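Magnetosome protein MamA (Magnetospirillum gryphiswaldense, PDB 3AS8) probably serves as a tetratricopeptide-repeat scaffold that recognises copies of itself, promoting assembly of a magnetosome-associated complex. Local coordinates at residues 10-15 / 42-47; 15-18 / 22-25; 131-136 / 151-156. All coordinates share one frame; numbering follows the deposited sequence.

Interaction 1: 10-15 / 42-47; sequences YYRDKG and VEVALH
Arg-12 of helix 5-20 reaches across to Glu-43 and Val-44, in the first turn of helix 42-54. Taken in order along 42-47, Glu-43 comes first, and it meets the guanidinium through its aliphatic root: NH2 of Arg-12 lies 3.5 Å from CB of Glu-43. The carboxylate bends away at chi2 (53°), leaving OE2 of Glu-43 5.8 Å from NH2 of Arg-12, too far for a salt bridge. The charge is met instead by Asp-41, just before the helix, which is salt-bridged to Arg-12 NE. Val-44 supplies the apolar part: its CG2 sits 3.7 Å from CG and 3.8 Å from NE of Arg-12, whose chain runs out extended from CG to NE. With an alanine in place of Arg-12, Asp-41 would probably lose its cationic mate and CG2 of Val-44 the aliphatic chain beside it. One turn on, His-47 has its CB directed toward 10-15 but makes no contact with that segment; its ND1 donates to the carbonyl O of Glu-43 at 2.8 Å, fixing the ring's rotation. The 6.8 Å between the CA atoms of Arg-12 and Val-44 marks a close approach of the two helices, as in the helix-on-helix stacking of a tetratricopeptide-repeat array.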
loop_
_atom_site.group_PDB
_atom_site.type_symbol
_atom_site.label_atom_id
_atom_site.label_comp_id
_atom_site.label_asym_id
_atom_site.label_seq_id
_atom_site.Cartn_x
_atom_site.Cartn_y
_atom_site.Cartn_z
ATOM N N TYR A 10 -4.522 -29.433 5.483
ATOM C CA TYR A 10 -4.149 -29.655 4.104
ATOM C C TYR A 10 -4.373 -28.382 3.213
ATOM O O TYR A 10 -3.504 -27.986 2.426
ATOM C CB TYR A 10 -4.897 -30.884 3.514
ATOM C CG TYR A 10 -4.609 -31.170 2.046
ATOM C CD1 TYR A 10 -3.474 -31.888 1.657
ATOM C CD2 TYR A 10 -5.485 -30.783 1.052
ATOM C CE1 TYR A 10 -3.222 -32.146 0.348
ATOM C CE2 TYR A 10 -5.254 -31.050 -0.239
ATOM C CZ TYR A 10 -4.122 -31.722 -0.603
ATOM O OH TYR A 10 -3.888 -31.991 -1.919
ATOM N N TYR A 11 -5.558 -27.797 3.308
ATOM C CA TYR A 11 -5.963 -26.687 2.391
ATOM C C TYR A 11 -5.258 -25.408 2.872
ATOM O O TYR A 11 -4.814 -24.624 2.077
ATOM C CB TYR A 11 -7.519 -26.524 2.335
ATOM C CG TYR A 11 -8.153 -27.680 1.557
ATOM C CD1 TYR A 11 -7.968 -27.816 0.199
ATOM C CD2 TYR A 11 -8.861 -28.693 2.226
ATOM C CE1 TYR A 11 -8.531 -28.913 -0.533
ATOM C CE2 TYR A 11 -9.344 -29.779 1.556
ATOM C CZ TYR A 11 -9.201 -29.891 0.160
ATOM O OH TYR A 11 -9.735 -31.016 -0.505
ATOM N N ARG A 12 -5.057 -25.290 4.191
ATOM C CA ARG A 12 -4.348 -24.125 4.766
ATOM C C ARG A 12 -2.944 -24.063 4.299
ATOM O O ARG A 12 -2.532 -23.066 3.767
ATOM C CB ARG A 12 -4.407 -24.149 6.274
ATOM C CG ARG A 12 -3.712 -22.962 6.973
ATOM C CD ARG A 12 -3.751 -23.185 8.533
ATOM N NE ARG A 12 -3.512 -21.923 9.211
ATOM C CZ ARG A 12 -2.314 -21.344 9.302
ATOM N NH1 ARG A 12 -1.227 -21.935 8.782
ATOM N NH2 ARG A 12 -2.193 -20.183 9.933
ATOM N N ASP A 13 -2.199 -25.138 4.487
ATOM C CA ASP A 13 -0.812 -25.176 4.131
ATOM C C ASP A 13 -0.635 -24.985 2.629
ATOM O O ASP A 13 0.256 -24.224 2.196
ATOM C CB ASP A 13 -0.143 -26.556 4.450
ATOM C CG ASP A 13 0.047 -26.825 5.970
ATOM O OD1 ASP A 13 -0.277 -25.928 6.805
ATOM O OD2 ASP A 13 0.517 -27.989 6.292
ATOM N N LYS A 14 -1.415 -25.736 1.831
ATOM C CA LYS A 14 -1.303 -25.647 0.392
ATOM C C LYS A 14 -1.694 -24.196 -0.113
ATOM O O LYS A 14 -1.048 -23.629 -1.043
ATOM C CB LYS A 14 -2.126 -26.747 -0.286
ATOM C CG LYS A 14 -1.579 -27.251 -1.593
ATOM C CD LYS A 14 -2.298 -28.554 -2.034
ATOM C CE LYS A 14 -1.512 -29.378 -3.061
ATOM N NZ LYS A 14 -0.666 -28.612 -4.055
ATOM N N GLY A 15 -2.755 -23.638 0.464
ATOM C CA GLY A 15 -3.251 -22.329 0.043
ATOM C C GLY A 15 -2.291 -21.178 0.307
ATOM O O GLY A 15 -2.005 -20.324 -0.551
ATOM N N VAL A 42 -6.044 -15.546 11.088
ATOM C CA VAL A 42 -5.590 -14.257 10.458
ATOM C C VAL A 42 -4.709 -14.541 9.246
ATOM O O VAL A 42 -4.790 -13.852 8.225
ATOM C CB VAL A 42 -4.880 -13.268 11.459
ATOM C CG1 VAL A 42 -3.603 -13.818 11.999
ATOM C CG2 VAL A 42 -4.568 -11.916 10.786
ATOM N N GLU A 43 -3.943 -15.613 9.308
ATOM C CA GLU A 43 -3.000 -15.919 8.220
ATOM C C GLU A 43 -3.741 -16.426 6.964
ATOM O O GLU A 43 -3.337 -16.111 5.823
ATOM C CB GLU A 43 -2.003 -16.913 8.778
ATOM C CG GLU A 43 -0.597 -16.762 8.304
ATOM C CD GLU A 43 -0.008 -15.388 8.466
ATOM O OE1 GLU A 43 0.583 -14.917 7.466
ATOM O OE2 GLU A 43 -0.099 -14.790 9.559
ATOM N N VAL A 44 -4.851 -17.146 7.192
ATOM C CA VAL A 44 -5.731 -17.599 6.148
ATOM C C VAL A 44 -6.465 -16.355 5.583
ATOM O O VAL A 44 -6.441 -16.134 4.346
ATOM C CB VAL A 44 -6.702 -18.690 6.651
ATOM C CG1 VAL A 44 -7.867 -18.879 5.654
ATOM C CG2 VAL A 44 -5.915 -20.034 6.918
ATOM N N ALA A 45 -7.037 -15.495 6.457
ATOM C CA ALA A 45 -7.746 -14.306 5.963
ATOM C C ALA A 45 -6.827 -13.314 5.181
ATOM O O ALA A 45 -7.220 -12.759 4.144
ATOM C CB ALA A 45 -8.522 -13.567 7.096
ATOM N N LEU A 46 -5.603 -13.153 5.644
ATOM C CA LEU A 46 -4.641 -12.305 4.997
ATOM C C LEU A 46 -4.265 -12.792 3.600
ATOM O O LEU A 46 -4.273 -12.007 2.637
ATOM C CB LEU A 46 -3.410 -12.224 5.816
ATOM C CG LEU A 46 -2.179 -11.629 5.107
ATOM C CD1 LEU A 46 -2.438 -10.119 4.643
ATOM C CD2 LEU A 46 -0.948 -11.673 5.975
ATOM N N HIS A 47 -3.923 -14.075 3.487
ATOM C CA HIS A 47 -3.550 -14.622 2.203
ATOM C C HIS A 47 -4.718 -14.742 1.206
ATOM O O HIS A 47 -4.561 -14.458 0.016
ATOM C CB HIS A 47 -2.706 -15.864 2.444
ATOM C CG HIS A 47 -1.346 -15.519 2.964
ATOM N ND1 HIS A 47 -1.024 -15.515 4.315
ATOM C CD2 HIS A 47 -0.265 -15.010 2.319
ATOM C CE1 HIS A 47 0.228 -15.100 4.459
ATOM N NE2 HIS A 47 0.712 -14.798 3.269
#

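Interaction 2: 15-18 / 22-25; sequences GISH and GRYS
His-18 and Arg-23 meet across the tight turn between helix 5-20 and helix 24-31, an antiparallel helical hairpin of the tetratricopeptide-repeat kind. The first helix closes in a Schellman motif: Gly-22 has a positive phi, where a CB would press on the preceding carbonyl O. Arg-23 then occupies the N-cap position of the next helix and is the centre of an inverse gamma turn.

The acceptors of His-18 are both engaged by Arg-23. Its carbonyl O takes the backbone N of Arg-23 at 2.9 Å, with an N-H...O angle of 159°, although the donor stands above the carbonyl plane. Gly-22 N is also near that oxygen, but its angle is too poor for a bond. On the side chain, ND1 of His-18 accepts from NE of Arg-23 at 2.7 Å, the donor lying in the ring plane. Acceptance at ND1 implies that this nitrogen carries no proton, so a neutral ring would probably hold its proton on NE2. The arginine gets there by folding back at chi3 (-61°), which brings its guanidinium nearly perpendicular to the imidazole.

From helix 24-31, Glu-26, Ala-27 and Met-30 also touch the His-18 side chain and help bury it. Farther out, OG of Ser-17 lies at the guanidinium edge, 3.7 Å from NH2 of Arg-23. That same NH2 adds a weak second bond to ND1 of His-18, 3.2 Å long and bent to 130°.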
loop_
_atom_site.group_PDB
_atom_site.type_symbol
_atom_site.label_atom_id
_atom_site.label_comp_id
_atom_site.label_asym_id
_atom_site.label_seq_id
_atom_site.Cartn_x
_atom_site.Cartn_y
_atom_site.Cartn_z
ATOM N N GLY A 15 -2.755 -23.638 0.464
ATOM C CA GLY A 15 -3.251 -22.329 0.043
ATOM C C GLY A 15 -2.291 -21.178 0.307
ATOM O O GLY A 15 -2.005 -20.324 -0.551
ATOM N N ILE A 16 -1.792 -21.160 1.524
ATOM C CA ILE A 16 -0.824 -20.155 1.924
ATOM C C ILE A 16 0.455 -20.304 1.126
ATOM O O ILE A 16 1.130 -19.321 0.752
ATOM C CB ILE A 16 -0.563 -20.259 3.417
ATOM C CG1 ILE A 16 -1.826 -19.796 4.163
ATOM C CG2 ILE A 16 0.680 -19.458 3.783
ATOM C CD1 ILE A 16 -1.774 -20.163 5.706
ATOM N N SER A 17 0.825 -21.532 0.850
ATOM C CA SER A 17 1.988 -21.720 0.006
ATOM C C SER A 17 1.741 -21.077 -1.398
ATOM O O SER A 17 2.558 -20.275 -1.921
ATOM C CB SER A 17 2.319 -23.207 -0.041
ATOM O OG SER A 17 3.433 -23.411 -0.837
ATOM N N HIS A 18 0.587 -21.379 -1.983
ATOM C CA HIS A 18 0.319 -20.860 -3.318
ATOM C C HIS A 18 0.401 -19.291 -3.262
ATOM O O HIS A 18 1.043 -18.638 -4.080
ATOM C CB HIS A 18 -1.058 -21.265 -3.797
ATOM C CG HIS A 18 -1.191 -22.684 -4.262
ATOM N ND1 HIS A 18 -0.274 -23.304 -5.070
ATOM C CD2 HIS A 18 -2.214 -23.568 -4.109
ATOM C CE1 HIS A 18 -0.695 -24.519 -5.361
ATOM N NE2 HIS A 18 -1.866 -24.706 -4.780
ATOM N N GLY A 22 2.784 -16.370 -5.311
ATOM C CA GLY A 22 2.175 -15.623 -6.420
ATOM C C GLY A 22 1.211 -16.464 -7.296
ATOM O O GLY A 22 0.798 -16.042 -8.380
ATOM N N ARG A 23 0.755 -17.601 -6.776
ATOM C CA ARG A 23 -0.196 -18.439 -7.480
ATOM C C ARG A 23 -1.541 -18.104 -6.885
ATOM O O ARG A 23 -2.150 -18.859 -6.137
ATOM C CB ARG A 23 0.166 -19.904 -7.360
ATOM C CG ARG A 23 1.539 -20.374 -8.012
ATOM C CD ARG A 23 1.778 -21.930 -7.845
ATOM N NE ARG A 23 1.861 -22.360 -6.445
ATOM C CZ ARG A 23 2.972 -22.652 -5.731
ATOM N NH1 ARG A 23 4.205 -22.599 -6.267
ATOM N NH2 ARG A 23 2.850 -23.040 -4.432
ATOM N N TYR A 24 -2.026 -16.938 -7.242
ATOM C CA TYR A 24 -3.184 -16.345 -6.543
ATOM C C TYR A 24 -4.473 -17.072 -6.795
ATOM O O TYR A 24 -5.250 -17.296 -5.869
ATOM C CB TYR A 24 -3.274 -14.845 -6.879
ATOM C CG TYR A 24 -2.090 -14.021 -6.373
ATOM C CD1 TYR A 24 -1.810 -13.886 -5.033
ATOM C CD2 TYR A 24 -1.219 -13.403 -7.270
ATOM C CE1 TYR A 24 -0.709 -13.121 -4.595
ATOM C CE2 TYR A 24 -0.173 -12.681 -6.867
ATOM C CZ TYR A 24 0.101 -12.548 -5.534
ATOM O OH TYR A 24 1.198 -11.830 -5.178
ATOM N N SER A 25 -4.658 -17.573 -8.014
ATOM C CA SER A 25 -5.917 -18.251 -8.370
ATOM C C SER A 25 -6.018 -19.585 -7.591
ATOM O O SER A 25 -7.064 -19.922 -7.018
ATOM C CB SER A 25 -5.974 -18.515 -9.894
ATOM O OG SER A 25 -5.905 -17.368 -10.702
#

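Interaction 3: 131-136 / 151-156; sequences DSFKIA and AYSYEQ
The Phe-133 ring presents its edge to Ser-153: OG lies near the ring plane, 3.6 Å from CE2 and 4.1 Å from CD2 of Phe-133. The Tyr-154 ring likewise uses its edge, with NZ of Lys-134 near its plane on the hydroxyl side, 3.3 Å from OH of Tyr-154. A third ring, that of Tyr-152, turns away from helix 126-139. One of its faces carries NE2 of Gln-156, 3.4 Å above the plane and offset toward the rim, while OE1 of Glu-155 lies at its edge.

Ser-153 points its CB toward helix 126-139, and its OG meets the phenyl edge while its polar needs are served elsewhere. That oxygen is hydrogen-bonded to Asp-121 and to the carbonyl O of Ala-149, so a buried hydroxyl is satisfied beside an aromatic neighbour. Val-146, Ala-149 and Ile-150 add further contacts to Phe-133 from helix 144-156. Such packing between consecutive helices is characteristic of tetratricopeptide repeats, and here the backbones stay well separated: the closest CA pair, Phe-133 and Ser-153, is 9.8 Å apart, so the contact is made by side chains alone, a long one such as Phe-133 meeting the short Ser-153.

Lys-134 reaches across at the exposed margin. With its chain extended beyond CG (chi2 -172°), it carries the ammonium out to the tyrosine hydroxyl, the two side chains crossing at about a right angle. A water joins the two groups, accepting from NZ of Lys-134 at 2.9 Å and hydrogen-bonded to OH of Tyr-154 at 3.0 Å. Tyr-154 also touches Ile-130 and, on helix 160-183, Glu-162. Within helix 144-156, the carbonyl O of Tyr-152 is gripped from opposite faces of its plane by N and NE2 of Gln-156.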
loop_
_atom_site.group_PDB
_atom_site.type_symbol
_atom_site.label_atom_id
_atom_site.label_comp_id
_atom_site.label_asym_id
_atom_site.label_seq_id
_atom_site.Cartn_x
_atom_site.Cartn_y
_atom_site.Cartn_z
ATOM N N ASP A 131 5.099 17.079 4.293
ATOM C CA ASP A 131 5.875 16.437 5.355
ATOM C C ASP A 131 6.205 14.986 4.962
ATOM O O ASP A 131 7.361 14.549 4.995
ATOM C CB ASP A 131 5.081 16.457 6.679
ATOM C CG ASP A 131 5.023 17.857 7.362
ATOM O OD1 ASP A 131 4.314 17.932 8.365
ATOM O OD2 ASP A 131 5.665 18.854 6.926
ATOM N N SER A 132 5.194 14.232 4.552
ATOM C CA SER A 132 5.399 12.824 4.180
ATOM C C SER A 132 6.240 12.678 2.905
ATOM O O SER A 132 7.198 11.883 2.872
ATOM C CB SER A 132 4.018 12.097 4.060
ATOM O OG SER A 132 3.659 11.617 5.350
ATOM N N PHE A 133 5.952 13.475 1.881
ATOM C CA PHE A 133 6.773 13.528 0.672
ATOM C C PHE A 133 8.244 13.869 0.944
ATOM O O PHE A 133 9.138 13.250 0.397
ATOM C CB PHE A 133 6.225 14.483 -0.409
ATOM C CG PHE A 133 4.886 14.104 -0.989
ATOM C CD1 PHE A 133 4.614 12.799 -1.396
ATOM C CD2 PHE A 133 3.877 15.072 -1.164
ATOM C CE1 PHE A 133 3.380 12.465 -1.972
ATOM C CE2 PHE A 133 2.641 14.724 -1.726
ATOM C CZ PHE A 133 2.390 13.410 -2.121
ATOM N N LYS A 134 8.507 14.788 1.866
ATOM C CA LYS A 134 9.869 15.030 2.252
ATOM C C LYS A 134 10.626 13.899 2.974
ATOM O O LYS A 134 11.811 13.726 2.745
ATOM C CB LYS A 134 9.940 16.312 3.020
ATOM C CG LYS A 134 9.681 17.488 2.056
ATOM C CD LYS A 134 9.930 18.853 2.730
ATOM C CE LYS A 134 9.627 19.995 1.732
ATOM N NZ LYS A 134 9.818 21.275 2.416
ATOM N N ILE A 135 9.915 13.102 3.739
ATOM C CA ILE A 135 10.452 11.907 4.332
ATOM C C ILE A 135 10.718 10.856 3.279
ATOM O O ILE A 135 11.751 10.212 3.295
ATOM C CB ILE A 135 9.519 11.394 5.447
ATOM C CG1 ILE A 135 9.417 12.439 6.563
ATOM C CG2 ILE A 135 10.047 10.081 6.038
ATOM C CD1 ILE A 135 8.286 12.189 7.599
ATOM N N ALA A 136 9.789 10.648 2.351
ATOM C CA ALA A 136 10.048 9.799 1.212
ATOM C C ALA A 136 11.271 10.195 0.369
ATOM O O ALA A 136 12.052 9.343 -0.114
ATOM C CB ALA A 136 8.785 9.732 0.320
ATOM N N ALA A 151 5.610 19.732 -5.371
ATOM C CA ALA A 151 5.268 20.946 -6.178
ATOM C C ALA A 151 3.782 21.147 -6.285
ATOM O O ALA A 151 3.247 22.234 -6.071
ATOM C CB ALA A 151 5.857 20.817 -7.598
ATOM N N TYR A 152 3.071 20.082 -6.630
ATOM C CA TYR A 152 1.612 20.151 -6.774
ATOM C C TYR A 152 0.910 20.480 -5.444
ATOM O O TYR A 152 -0.037 21.214 -5.431
ATOM C CB TYR A 152 1.059 18.861 -7.443
ATOM C CG TYR A 152 -0.400 18.986 -7.887
ATOM C CD1 TYR A 152 -0.860 20.172 -8.484
ATOM C CD2 TYR A 152 -1.338 17.920 -7.712
ATOM C CE1 TYR A 152 -2.163 20.325 -8.879
ATOM C CE2 TYR A 152 -2.682 18.067 -8.135
ATOM C CZ TYR A 152 -3.068 19.280 -8.714
ATOM O OH TYR A 152 -4.348 19.519 -9.122
ATOM N N SER A 153 1.387 19.959 -4.323
ATOM C CA SER A 153 0.729 20.224 -3.059
ATOM C C SER A 153 0.917 21.741 -2.737
ATOM O O SER A 153 0.005 22.419 -2.317
ATOM C CB SER A 153 1.332 19.354 -1.984
ATOM O OG SER A 153 1.080 17.945 -2.091
ATOM N N TYR A 154 2.120 22.259 -2.967
ATOM C CA TYR A 154 2.359 23.658 -2.752
ATOM C C TYR A 154 1.435 24.489 -3.651
ATOM O O TYR A 154 0.811 25.446 -3.185
ATOM C CB TYR A 154 3.807 24.009 -2.952
ATOM C CG TYR A 154 4.759 23.844 -1.763
ATOM C CD1 TYR A 154 4.568 24.521 -0.549
ATOM C CD2 TYR A 154 5.917 23.115 -1.913
ATOM C CE1 TYR A 154 5.488 24.380 0.522
ATOM C CE2 TYR A 154 6.814 22.975 -0.900
ATOM C CZ TYR A 154 6.602 23.602 0.330
ATOM O OH TYR A 154 7.560 23.388 1.260
ATOM N N GLU A 155 1.332 24.135 -4.939
ATOM C CA GLU A 155 0.553 24.932 -5.860
ATOM C C GLU A 155 -0.891 25.005 -5.436
ATOM O O GLU A 155 -1.497 26.043 -5.577
ATOM C CB GLU A 155 0.712 24.379 -7.273
ATOM C CG GLU A 155 -0.090 25.001 -8.395
ATOM C CD GLU A 155 0.345 24.377 -9.752
ATOM O OE1 GLU A 155 -0.427 23.530 -10.303
ATOM O OE2 GLU A 155 1.477 24.674 -10.236
ATOM N N GLN A 156 -1.426 23.914 -4.888
ATOM C CA GLN A 156 -2.777 23.830 -4.422
ATOM C C GLN A 156 -3.027 24.715 -3.217
ATOM O O GLN A 156 -4.181 25.088 -2.981
ATOM C CB GLN A 156 -3.172 22.374 -4.076
ATOM C CG GLN A 156 -3.391 21.495 -5.340
ATOM C CD GLN A 156 -3.563 20.038 -4.995
ATOM O OE1 GLN A 156 -4.696 19.562 -4.895
ATOM N NE2 GLN A 156 -2.444 19.313 -4.828
HETATM O O HOH W 1 10.321 23.098 0.229
#

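Interactions 1 and 2 both start from helix 5-20 and share Gly-15, with centres about 9 Å apart. Interaction 2 joins that helix to its immediate successor, helix 24-31, whereas interaction 1 joins it to the next helix along, 42-54; together they tie three consecutive helices. Interaction 3 comes later in the chain, between helices 126-139 and 144-156, and on the opposite side of the chain's centre. Its centre lies about 39 Å from that of interaction 1 and about 38 Å from that of interaction 2, and it makes no contact with either. This spacing fits an elongated, all-helical repeat array, held by local contacts between helices near in sequence, consistent with a protein-binding scaffold.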